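Glycoside hydrolase (Streptococcus pneumoniae serotype 4, PDB 6ORH) probably acts as an alpha-L-fucosidase of glycoside hydrolase family 29, cleaving fucose from host-derived carbohydrate antigens. Local coordinates at residues Phe26-Pro31 with Gly263-Glu268; Asp257-Pro262 with Leu293-Pro298; Gln37-Gly42 with Val75-Gly80. The protein carries 2 engineered substitutions. One frame throughout, in Å; residues are numbered along the deposited sequence.

Contact 1. Residues Phe26-Pro31 with Gly263-Glu268. With FUC (alpha-L-fucopyranose), chain C.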
loop_
_atom_site.group_PDB
_atom_site.type_symbol
_atom_site.label_atom_id
_atom_site.label_comp_id
_atom_site.label_asym_id
_atom_site.label_seq_id
_atom_site.Cartn_x
_atom_site.Cartn_y
_atom_site.Cartn_z
ATOM N N PHE A 26 3.576 23.944 2.815
ATOM C CA PHE A 26 2.339 24.695 2.704
ATOM C C PHE A 26 2.204 25.529 3.974
ATOM O O PHE A 26 2.608 25.064 5.046
ATOM C CB PHE A 26 1.176 23.706 2.727
ATOM C CG PHE A 26 0.088 23.810 1.686
ATOM C CD1 PHE A 26 -0.194 24.988 0.991
ATOM C CD2 PHE A 26 -0.739 22.702 1.479
ATOM C CE1 PHE A 26 -1.230 25.037 0.073
ATOM C CE2 PHE A 26 -1.770 22.751 0.549
ATOM C CZ PHE A 26 -2.018 23.918 -0.147
ATOM N N ILE A 27 1.665 26.747 3.845
ATOM C CA ILE A 27 1.364 27.539 5.039
ATOM C C ILE A 27 -0.103 27.962 4.980
ATOM O O ILE A 27 -0.483 28.750 4.105
ATOM C CB ILE A 27 2.323 28.747 5.146
ATOM C CG1 ILE A 27 3.775 28.290 5.351
ATOM C CG2 ILE A 27 1.861 29.653 6.285
ATOM C CD1 ILE A 27 4.796 29.411 5.670
ATOM N N HIS A 28 -0.911 27.429 5.918
ATOM C CA HIS A 28 -2.284 27.875 6.146
ATOM C C HIS A 28 -2.289 28.738 7.410
ATOM O O HIS A 28 -1.997 28.243 8.494
ATOM C CB HIS A 28 -3.277 26.699 6.341
ATOM C CG HIS A 28 -3.682 25.991 5.082
ATOM N ND1 HIS A 28 -2.792 25.207 4.355
ATOM C CD2 HIS A 28 -4.880 25.901 4.456
ATOM C CE1 HIS A 28 -3.451 24.682 3.310
ATOM N NE2 HIS A 28 -4.723 25.082 3.363
ATOM N N PHE A 29 -2.606 30.023 7.229
ATOM C CA PHE A 29 -2.648 30.980 8.331
ATOM C C PHE A 29 -3.667 32.050 7.963
ATOM O O PHE A 29 -3.819 32.395 6.792
ATOM C CB PHE A 29 -1.264 31.615 8.476
ATOM C CG PHE A 29 -1.175 32.687 9.540
ATOM C CD1 PHE A 29 -1.298 32.348 10.879
ATOM C CD2 PHE A 29 -1.004 34.015 9.195
ATOM C CE1 PHE A 29 -1.220 33.324 11.869
ATOM C CE2 PHE A 29 -0.902 34.995 10.180
ATOM C CZ PHE A 29 -1.039 34.646 11.517
ATOM N N GLY A 30 -4.423 32.536 8.954
ATOM C CA GLY A 30 -5.370 33.595 8.659
ATOM C C GLY A 30 -6.382 33.721 9.792
ATOM O O GLY A 30 -6.111 33.271 10.896
ATOM N N PRO A 31 -7.556 34.312 9.524
ATOM C CA PRO A 31 -8.630 34.398 10.518
ATOM C C PRO A 31 -8.951 33.062 11.181
ATOM O O PRO A 31 -9.208 33.013 12.376
ATOM C CB PRO A 31 -9.800 34.898 9.672
ATOM C CG PRO A 31 -9.137 35.775 8.629
ATOM C CD PRO A 31 -7.909 34.964 8.252
ATOM N N GLY A 263 -5.428 19.151 11.536
ATOM C CA GLY A 263 -6.019 20.232 10.762
ATOM C C GLY A 263 -4.955 20.982 9.957
ATOM O O GLY A 263 -3.763 20.856 10.234
ATOM N N TRP A 264 -5.424 21.771 8.982
ATOM C CA TRP A 264 -4.579 22.614 8.139
ATOM C C TRP A 264 -4.177 23.892 8.878
ATOM O O TRP A 264 -3.082 24.404 8.673
ATOM C CB TRP A 264 -5.326 22.955 6.835
ATOM C CG TRP A 264 -5.613 21.749 5.982
ATOM C CD1 TRP A 264 -6.774 21.029 5.891
ATOM C CD2 TRP A 264 -4.658 21.084 5.134
ATOM N NE1 TRP A 264 -6.613 19.975 5.027
ATOM C CE2 TRP A 264 -5.311 19.957 4.579
ATOM C CE3 TRP A 264 -3.311 21.326 4.811
ATOM C CZ2 TRP A 264 -4.662 19.128 3.667
ATOM C CZ3 TRP A 264 -2.658 20.482 3.944
ATOM C CH2 TRP A 264 -3.340 19.407 3.364
ATOM N N PHE A 265 -5.079 24.412 9.714
ATOM C CA PHE A 265 -4.762 25.594 10.514
ATOM C C PHE A 265 -4.253 25.168 11.880
ATOM O O PHE A 265 -4.417 24.017 12.269
ATOM C CB PHE A 265 -5.979 26.519 10.624
ATOM C CG PHE A 265 -6.290 27.217 9.322
ATOM C CD1 PHE A 265 -7.053 26.605 8.322
ATOM C CD2 PHE A 265 -5.782 28.485 9.070
ATOM C CE1 PHE A 265 -7.306 27.277 7.126
ATOM C CE2 PHE A 265 -6.043 29.145 7.871
ATOM C CZ PHE A 265 -6.817 28.544 6.899
ATOM N N TYR A 266 -3.600 26.100 12.585
ATOM C CA TYR A 266 -3.071 25.827 13.912
ATOM C C TYR A 266 -4.205 25.768 14.938
ATOM O O TYR A 266 -5.061 26.649 14.977
ATOM C CB TYR A 266 -2.073 26.920 14.322
ATOM C CG TYR A 266 -1.550 26.680 15.715
ATOM C CD1 TYR A 266 -0.477 25.827 15.934
ATOM C CD2 TYR A 266 -2.197 27.241 16.804
ATOM C CE1 TYR A 266 -0.017 25.560 17.219
ATOM C CE2 TYR A 266 -1.744 26.992 18.094
ATOM C CZ TYR A 266 -0.663 26.152 18.295
ATOM O OH TYR A 266 -0.211 25.877 19.559
ATOM N N HIS A 267 -4.205 24.705 15.753
ATOM C CA HIS A 267 -5.115 24.555 16.897
ATOM C C HIS A 267 -4.269 24.163 18.104
ATOM O O HIS A 267 -3.470 23.232 18.030
ATOM C CB HIS A 267 -6.139 23.453 16.585
ATOM C CG HIS A 267 -6.889 23.741 15.324
ATOM N ND1 HIS A 267 -7.807 24.747 15.245
ATOM C CD2 HIS A 267 -6.808 23.185 14.088
ATOM C CE1 HIS A 267 -8.286 24.825 14.016
ATOM N NE2 HIS A 267 -7.689 23.862 13.285
ATOM N N GLU A 268 -4.427 24.899 19.218
ATOM C CA GLU A 268 -3.577 24.689 20.382
ATOM C C GLU A 268 -3.601 23.225 20.841
ATOM O O GLU A 268 -2.582 22.697 21.279
ATOM C CB GLU A 268 -4.038 25.594 21.531
ATOM C CG GLU A 268 -3.066 25.584 22.695
ATOM C CD GLU A 268 -1.666 26.076 22.365
ATOM O OE1 GLU A 268 -1.543 27.025 21.555
ATOM O OE2 GLU A 268 -0.689 25.507 22.918
HETATM C C1 FUC C . -9.290 21.539 1.091
HETATM C C2 FUC C . -9.620 22.815 1.846
HETATM C C3 FUC C . -8.818 22.805 3.142
HETATM C C4 FUC C . -7.319 22.863 2.827
HETATM C C5 FUC C . -6.978 21.648 1.929
HETATM C C6 FUC C . -5.555 21.705 1.404
HETATM O O2 FUC C . -11.030 22.787 2.131
HETATM O O3 FUC C . -9.206 23.937 3.940
HETATM O O4 FUC C . -7.026 24.133 2.180
HETATM O O5 FUC C . -7.890 21.541 0.763
HETATM O O HOH W 1 -2.553 28.565 11.229
#

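Contact 2. Residues Asp257-Pro262 with Leu293-Pro298. With GAL (beta-D-galactopyranose), chain B.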
loop_
_atom_site.group_PDB
_atom_site.type_symbol
_atom_site.label_atom_id
_atom_site.label_comp_id
_atom_site.label_asym_id
_atom_site.label_seq_id
_atom_site.Cartn_x
_atom_site.Cartn_y
_atom_site.Cartn_z
ATOM N N ASP A 257 -0.328 16.377 -0.758
ATOM C CA ASP A 257 -0.402 17.393 0.282
ATOM C C ASP A 257 -0.911 16.779 1.574
ATOM O O ASP A 257 -1.831 15.969 1.570
ATOM C CB ASP A 257 -1.317 18.549 -0.158
ATOM C CG ASP A 257 -2.764 18.149 -0.457
ATOM O OD1 ASP A 257 -2.990 17.065 -1.081
ATOM O OD2 ASP A 257 -3.672 18.900 -0.075
ATOM N N VAL A 258 -0.352 17.235 2.700
ATOM C CA VAL A 258 -0.757 16.667 3.976
ATOM C C VAL A 258 -0.305 17.654 5.032
ATOM O O VAL A 258 0.761 18.258 4.879
ATOM C CB VAL A 258 -0.139 15.266 4.184
ATOM C CG1 VAL A 258 1.384 15.269 4.012
ATOM C CG2 VAL A 258 -0.506 14.688 5.556
ATOM N N SER A 259 -1.103 17.761 6.090
ATOM C CA SER A 259 -0.725 18.657 7.180
ATOM C C SER A 259 0.139 17.912 8.191
ATOM O O SER A 259 -0.049 16.710 8.421
ATOM C CB SER A 259 -1.955 19.224 7.825
ATOM O OG SER A 259 -1.586 20.197 8.827
ATOM N N ILE A 260 1.070 18.647 8.823
ATOM C CA ILE A 260 1.831 18.076 9.931
ATOM C C ILE A 260 0.911 17.828 11.132
ATOM O O ILE A 260 1.270 17.041 12.017
ATOM C CB ILE A 260 3.065 18.930 10.295
ATOM C CG1 ILE A 260 4.094 18.094 11.052
ATOM C CG2 ILE A 260 2.665 20.174 11.097
ATOM C CD1 ILE A 260 5.372 18.856 11.358
ATOM N N ARG A 261 -0.272 18.440 11.133
ATOM C CA ARG A 261 -1.240 18.300 12.213
ATOM C C ARG A 261 -2.525 17.684 11.668
ATOM O O ARG A 261 -2.699 17.519 10.448
ATOM C CB ARG A 261 -1.523 19.680 12.832
ATOM C CG ARG A 261 -0.418 20.179 13.757
ATOM C CD ARG A 261 -0.157 21.686 13.629
ATOM N NE ARG A 261 0.781 22.002 14.707
ATOM C CZ ARG A 261 0.434 22.168 15.980
ATOM N NH1 ARG A 261 -0.838 22.129 16.345
ATOM N NH2 ARG A 261 1.387 22.321 16.877
ATOM N N PRO A 262 -3.496 17.311 12.536
ATOM C CA PRO A 262 -4.793 16.845 12.040
ATOM C C PRO A 262 -5.485 17.869 11.138
ATOM O O PRO A 262 -6.029 17.515 10.089
ATOM C CB PRO A 262 -5.552 16.579 13.353
ATOM C CG PRO A 262 -4.436 16.117 14.249
ATOM C CD PRO A 262 -3.337 17.148 14.001
ATOM N N LEU A 293 4.030 17.814 -0.185
ATOM C CA LEU A 293 3.699 19.187 0.190
ATOM C C LEU A 293 3.148 19.157 1.611
ATOM O O LEU A 293 1.993 18.792 1.840
ATOM C CB LEU A 293 2.701 19.752 -0.837
ATOM C CG LEU A 293 2.080 21.115 -0.486
ATOM C CD1 LEU A 293 3.146 22.200 -0.331
ATOM C CD2 LEU A 293 1.056 21.512 -1.551
ATOM N N LEU A 294 4.039 19.509 2.566
ATOM C CA LEU A 294 3.740 19.346 3.985
ATOM C C LEU A 294 3.343 20.695 4.568
ATOM O O LEU A 294 4.097 21.644 4.464
ATOM C CB LEU A 294 4.975 18.796 4.708
ATOM C CG LEU A 294 4.793 18.547 6.206
ATOM C CD1 LEU A 294 3.788 17.417 6.469
ATOM C CD2 LEU A 294 6.160 18.222 6.833
ATOM N N ASN A 295 2.151 20.749 5.156
ATOM C CA ASN A 295 1.609 21.989 5.708
ATOM C C ASN A 295 2.062 22.202 7.153
ATOM O O ASN A 295 1.929 21.303 7.979
ATOM C CB ASN A 295 0.079 21.982 5.679
ATOM C CG ASN A 295 -0.518 23.169 6.407
ATOM O OD1 ASN A 295 -0.568 24.296 5.878
ATOM N ND2 ASN A 295 -1.039 22.924 7.608
ATOM N N ILE A 296 2.589 23.406 7.437
ATOM C CA ILE A 296 3.046 23.789 8.775
ATOM C C ILE A 296 2.307 25.084 9.110
ATOM O O ILE A 296 2.567 26.107 8.462
ATOM C CB ILE A 296 4.567 24.071 8.831
ATOM C CG1 ILE A 296 5.411 23.056 8.050
ATOM C CG2 ILE A 296 5.002 24.227 10.294
ATOM C CD1 ILE A 296 5.409 21.719 8.693
ATOM N N PRO A 297 1.346 25.066 10.065
ATOM C CA PRO A 297 0.502 26.234 10.335
ATOM C C PRO A 297 1.037 27.119 11.452
ATOM O O PRO A 297 1.178 26.690 12.589
ATOM C CB PRO A 297 -0.816 25.607 10.781
ATOM C CG PRO A 297 -0.382 24.318 11.467
ATOM C CD PRO A 297 0.898 23.857 10.788
ATOM N N PRO A 298 1.357 28.397 11.159
ATOM C CA PRO A 298 1.743 29.317 12.231
ATOM C C PRO A 298 0.593 29.499 13.222
ATOM O O PRO A 298 -0.596 29.400 12.880
ATOM C CB PRO A 298 1.972 30.633 11.460
ATOM C CG PRO A 298 2.338 30.180 10.060
ATOM C CD PRO A 298 1.396 29.014 9.822
HETATM C C1 GAL B . -10.055 18.746 -1.649
HETATM C C2 GAL B . -10.640 19.160 -3.017
HETATM C C3 GAL B . -9.590 19.023 -4.130
HETATM C C4 GAL B . -8.227 19.588 -3.718
HETATM C C5 GAL B . -7.852 18.973 -2.363
HETATM C C6 GAL B . -6.512 19.430 -1.835
HETATM O O2 GAL B . -11.748 18.303 -3.333
HETATM O O3 GAL B . -10.078 19.644 -5.353
HETATM O O4 GAL B . -8.268 21.039 -3.597
HETATM O O5 GAL B . -8.831 19.434 -1.399
HETATM O O6 GAL B . -6.160 18.621 -0.680
#

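Contact 3. Residues Gln37-Gly42 with Val75-Gly80. With FUC (alpha-L-fucopyranose), chain C; NDG (2-acetamido-2-deoxy-alpha-D-glucopyranose), chain D.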
loop_
_atom_site.group_PDB
_atom_site.type_symbol
_atom_site.label_atom_id
_atom_site.label_comp_id
_atom_site.label_asym_id
_atom_site.label_seq_id
_atom_site.Cartn_x
_atom_site.Cartn_y
_atom_site.Cartn_z
ATOM N N GLN A 37 -10.641 27.225 13.935
ATOM C CA GLN A 37 -11.554 26.535 13.034
ATOM C C GLN A 37 -10.812 26.194 11.743
ATOM O O GLN A 37 -9.690 26.680 11.544
ATOM C CB GLN A 37 -12.764 27.410 12.697
ATOM C CG GLN A 37 -12.425 28.688 11.926
ATOM C CD GLN A 37 -13.571 29.673 11.829
ATOM O OE1 GLN A 37 -14.585 29.591 12.540
ATOM N NE2 GLN A 37 -13.409 30.675 10.985
ATOM N N GLU A 38 -11.409 25.303 10.930
ATOM C CA GLU A 38 -10.771 24.821 9.703
ATOM C C GLU A 38 -11.325 25.555 8.489
ATOM O O GLU A 38 -10.588 25.820 7.531
ATOM C CB GLU A 38 -10.920 23.303 9.585
ATOM C CG GLU A 38 -9.928 22.569 10.472
ATOM C CD GLU A 38 -8.513 22.706 9.926
ATOM O OE1 GLU A 38 -8.247 22.126 8.861
ATOM O OE2 GLU A 38 -7.671 23.374 10.551
ATOM N N TRP A 39 -12.624 25.889 8.523
ATOM C CA TRP A 39 -13.233 26.687 7.464
ATOM C C TRP A 39 -13.888 27.903 8.101
ATOM O O TRP A 39 -14.457 27.779 9.190
ATOM C CB TRP A 39 -14.316 25.883 6.727
ATOM C CG TRP A 39 -13.851 24.934 5.664
ATOM C CD1 TRP A 39 -12.564 24.581 5.352
ATOM C CD2 TRP A 39 -14.703 24.183 4.774
ATOM N NE1 TRP A 39 -12.556 23.659 4.332
ATOM C CE2 TRP A 39 -13.853 23.404 3.949
ATOM C CE3 TRP A 39 -16.098 24.099 4.588
ATOM C CZ2 TRP A 39 -14.359 22.551 2.963
ATOM C CZ3 TRP A 39 -16.587 23.264 3.601
ATOM C CH2 TRP A 39 -15.724 22.511 2.798
ATOM N N GLY A 40 -13.843 29.032 7.396
ATOM C CA GLY A 40 -14.454 30.266 7.872
ATOM C C GLY A 40 -15.635 30.657 6.988
ATOM O O GLY A 40 -15.791 30.124 5.888
ATOM N N THR A 41 -16.437 31.630 7.446
ATOM C CA THR A 41 -17.698 31.907 6.784
ATOM C C THR A 41 -17.649 33.212 6.000
ATOM O O THR A 41 -18.550 33.497 5.228
ATOM C CB THR A 41 -18.825 32.007 7.815
ATOM O OG1 THR A 41 -18.478 33.110 8.647
ATOM C CG2 THR A 41 -18.980 30.738 8.624
ATOM N N GLY A 42 -16.609 34.024 6.244
ATOM C CA GLY A 42 -16.490 35.351 5.667
ATOM C C GLY A 42 -17.113 36.395 6.590
ATOM O O GLY A 42 -17.142 37.586 6.259
ATOM N N VAL A 75 -2.970 32.958 0.597
ATOM C CA VAL A 75 -3.183 34.400 0.724
ATOM C C VAL A 75 -4.667 34.738 0.769
ATOM O O VAL A 75 -5.026 35.884 1.070
ATOM C CB VAL A 75 -2.451 35.230 -0.347
ATOM C CG1 VAL A 75 -0.954 34.977 -0.290
ATOM C CG2 VAL A 75 -3.002 35.011 -1.738
ATOM N N LYS A 76 -5.515 33.763 0.439
ATOM C CA LYS A 76 -6.949 33.899 0.648
ATOM C C LYS A 76 -7.539 32.501 0.757
ATOM O O LYS A 76 -7.465 31.723 -0.205
ATOM C CB LYS A 76 -7.641 34.618 -0.516
ATOM C CG LYS A 76 -9.085 35.020 -0.196
ATOM C CD LYS A 76 -9.887 35.367 -1.448
ATOM C CE LYS A 76 -10.246 34.122 -2.246
ATOM N NZ LYS A 76 -11.154 34.429 -3.385
ATOM N N HIS A 77 -8.087 32.172 1.934
ATOM C CA HIS A 77 -8.734 30.868 2.075
ATOM C C HIS A 77 -10.209 31.004 1.700
ATOM O O HIS A 77 -10.609 32.033 1.180
ATOM C CB HIS A 77 -8.469 30.310 3.490
ATOM C CG HIS A 77 -8.603 28.825 3.550
ATOM N ND1 HIS A 77 -9.746 28.220 4.061
ATOM C CD2 HIS A 77 -7.779 27.821 3.171
ATOM C CE1 HIS A 77 -9.612 26.912 3.986
ATOM N NE2 HIS A 77 -8.424 26.635 3.447
ATOM N N HIS A 78 -11.017 29.964 1.965
ATOM C CA HIS A 78 -12.412 29.995 1.520
ATOM C C HIS A 78 -13.194 31.146 2.167
ATOM O O HIS A 78 -14.160 31.637 1.597
ATOM C CB HIS A 78 -13.118 28.683 1.910
ATOM C CG HIS A 78 -12.440 27.417 1.490
ATOM N ND1 HIS A 78 -11.794 27.259 0.256
ATOM C CD2 HIS A 78 -12.367 26.215 2.103
ATOM C CE1 HIS A 78 -11.328 26.014 0.169
ATOM N NE2 HIS A 78 -11.662 25.344 1.287
ATOM N N ASP A 79 -12.781 31.566 3.357
ATOM C CA ASP A 79 -13.447 32.662 4.064
ATOM C C ASP A 79 -13.320 33.998 3.321
ATOM O O ASP A 79 -14.051 34.950 3.610
ATOM C CB ASP A 79 -12.878 32.783 5.473
ATOM C CG ASP A 79 -11.374 32.972 5.488
ATOM O OD1 ASP A 79 -10.920 34.141 5.326
ATOM O OD2 ASP A 79 -10.674 31.954 5.628
ATOM N N GLY A 80 -12.365 34.109 2.384
ATOM C CA GLY A 80 -12.298 35.266 1.497
ATOM C C GLY A 80 -11.472 36.438 2.038
ATOM O O GLY A 80 -11.345 37.462 1.383
HETATM C C1 FUC C . -9.290 21.539 1.091
HETATM C C2 FUC C . -9.620 22.815 1.846
HETATM C C3 FUC C . -8.818 22.805 3.142
HETATM C C4 FUC C . -7.319 22.863 2.827
HETATM C C5 FUC C . -6.978 21.648 1.929
HETATM C C6 FUC C . -5.555 21.705 1.404
HETATM O O2 FUC C . -11.030 22.787 2.131
HETATM O O3 FUC C . -9.206 23.937 3.940
HETATM O O4 FUC C . -7.026 24.133 2.180
HETATM O O5 FUC C . -7.890 21.541 0.763
HETATM C C1 NDG D . -12.570 18.473 2.999
HETATM C C2 NDG D . -11.228 19.215 3.044
HETATM C C3 NDG D . -10.871 19.763 1.658
HETATM C C4 NDG D . -10.915 18.633 0.583
HETATM C C5 NDG D . -12.236 17.839 0.729
HETATM C C6 NDG D . -11.993 16.526 -0.051
HETATM C C7 NDG D . -10.699 20.195 5.245
HETATM C C8 NDG D . -10.953 21.308 6.239
HETATM O O5 NDG D . -12.433 17.361 2.064
HETATM O O3 NDG D . -9.546 20.339 1.746
HETATM O O4 NDG D . -10.986 19.298 -0.683
HETATM O O6 NDG D . -13.214 15.826 -0.152
HETATM O O7 NDG D . -10.005 19.234 5.531
HETATM N N2 NDG D . -11.316 20.279 4.053
HETATM O O1 NDG D . -13.592 19.324 2.537
HETATM O O HOH W 2 -11.779 29.483 5.516
#

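Contact 1. Residues Phe26-Pro31 with Gly263-Glu268
The ring of His28 meets Trp264 at one face and Phe265 at its edge, in an aromatic cluster, completed by Phe26, that forms part of the fucose pocket at the C-terminal end of strand 23-27 in the TIM barrel. Towards Phe265 the imidazole presents its edge, a T-shaped pair with planes at 84°. The methylene of the same histidine sits squarely over the centre of that phenyl face, a CH-pi contact of 3.9 Å from His28 CB to the Phe265 ring centroid. Trp264 comes at the imidazole from another direction: its CB lies over one imidazole face, and the two side chains run side by side, pointing the same way. Both take CG anti to the carbonyl carbon (chi1 -77° for His28 and -64° for Trp264), and both reach the sugar. Phe26 closes the cluster obliquely, CD2 standing 3.8 Å from Trp264 CZ3, while His28 CE1 lies over the centre of the Phe26 ring.

Fucose rests on one face of the indole, where its methyl C6 stands over the rim. Asn295 OD1 accepts from His28 ND1 and should help fix the imidazole's rotation. Farther along, a water joins the backbones, donating to His28 O and accepting from Tyr266 N. At the sugar end, His28 NE2 makes a 2.8 Å hydrogen bond with fucose O4, which lies in the plane of the imidazole.

Contact 2. Residues Asp257-Pro262 with Leu293-Pro298
Two neighbouring parallel strands of the TIM barrel, 250-259 and 292-295, meet here as the ends of a beta-alpha-beta unit whose crossover is helix 275-284. Val258 N donates to Leu293 O at 2.9 Å, Asn295 N to Val258 O, and Ile260 N to Asn295 O, carrying the ladder just past the strand end. On the face of Asp257, Ser259 and Asn295, the amide of Asn295 turns towards the serine: ND2 gives a 3.0 Å bond to Ser259 OG, which lies in the amide plane. Ser259 OG, swung away from the backbone N (chi1 -175°), also accepts from Arg261 N, an ST turn, and is hydrogen-bonded to Gly263 O. On the face of Val258 and Leu294, Leu294 CD1 packs near Val258 CG1; just past the strands Ile260 CD1 meets Ile296 CD1 at 3.9 Å. The Arg261 side chain crosses that of Pro297, CD lying 3.4 Å from Pro297 CG, and its NE goes on to a salt bridge with Asp308. Asp257 OD2 accepts a 2.6 Å hydrogen bond from galactose O6. Asn295 ND2 is shared by Ser259 OG and Trp264 O, and the fucose-binding histidine uses the amide's other end, which implies a fixed flip.

Contact 3. Residues Gln37-Gly42 with Val75-Gly80
Trp39 and His78 both carry CG anti to the carbonyl carbon (chi1 -81° and -52°), and these torsions bring indole and imidazole together in a T-shaped pair. The edge of His78 points into the face of the Trp39 pyrrole ring with the planes at 88°; His78 CD2 lies 3.4 Å above the indole plane, shifted towards its rim. His77 turns the other way, CG anti to its backbone nitrogen, which sends its ring towards the same sugar with CE1 over a face of His78.

All three side chains converge on fucose. His78 NE2 makes a nearly straight 2.8 Å hydrogen bond to fucose O2, which lies in the imidazole plane, and Trp39 NE1 donates to that same O2 at 2.8 Å. Two rings therefore grip one hydroxyl. His77 NE2 makes a 3.1 Å hydrogen bond with fucose O4 and a weak one to O3. Ser125 OG is hydrogen-bonded to His78 ND1 and should help hold that ring's rotation.

One water joins the loops: it accepts from Gly40 N, donates to Asp79 OD2 and is hydrogen-bonded to His77 ND1 (2.8 Å from the water oxygen), which should help position the ring. Asp79 CB packs against Gly40, and the carbonyl of Asp79 takes a CA-H...O contact from Gly42. The 75-80 loop itself is shaped by a type I beta turn from His77 to Gly80. Trp39 also packs on Val403 of the second subunit, so that subunit comes close to this side of the pocket. Loops at the C-terminal ends of barrel strands, bringing histidines and a tryptophan onto the sugar hydroxyls, make up the carbohydrate pocket expected at the C-terminal mouth of a TIM-barrel glycosidase.

In the fold
All three contacts belong to the alpha-L-fucosidase barrel. Contacts 1 and 2 are centred about 8 Å apart and reach one barrel sheet, where strands 23-27 and 292-295 are neighbours; along the chain their segments alternate. Contact 3 is nested inside the long loop that contact 1 closes, with centres about 11 Å apart, and Glu38 joins the two through its hydrogen bonds to Trp264 N and His267. Along the chain contact 3 is complete before contact 2 begins; their centres are about 16 Å apart and they do not touch. Contacts 1 and 3 both hydrogen-bond fucose, while contact 2 bonds galactose and also touches fucose, so distant sequence regions assemble one glycan pocket.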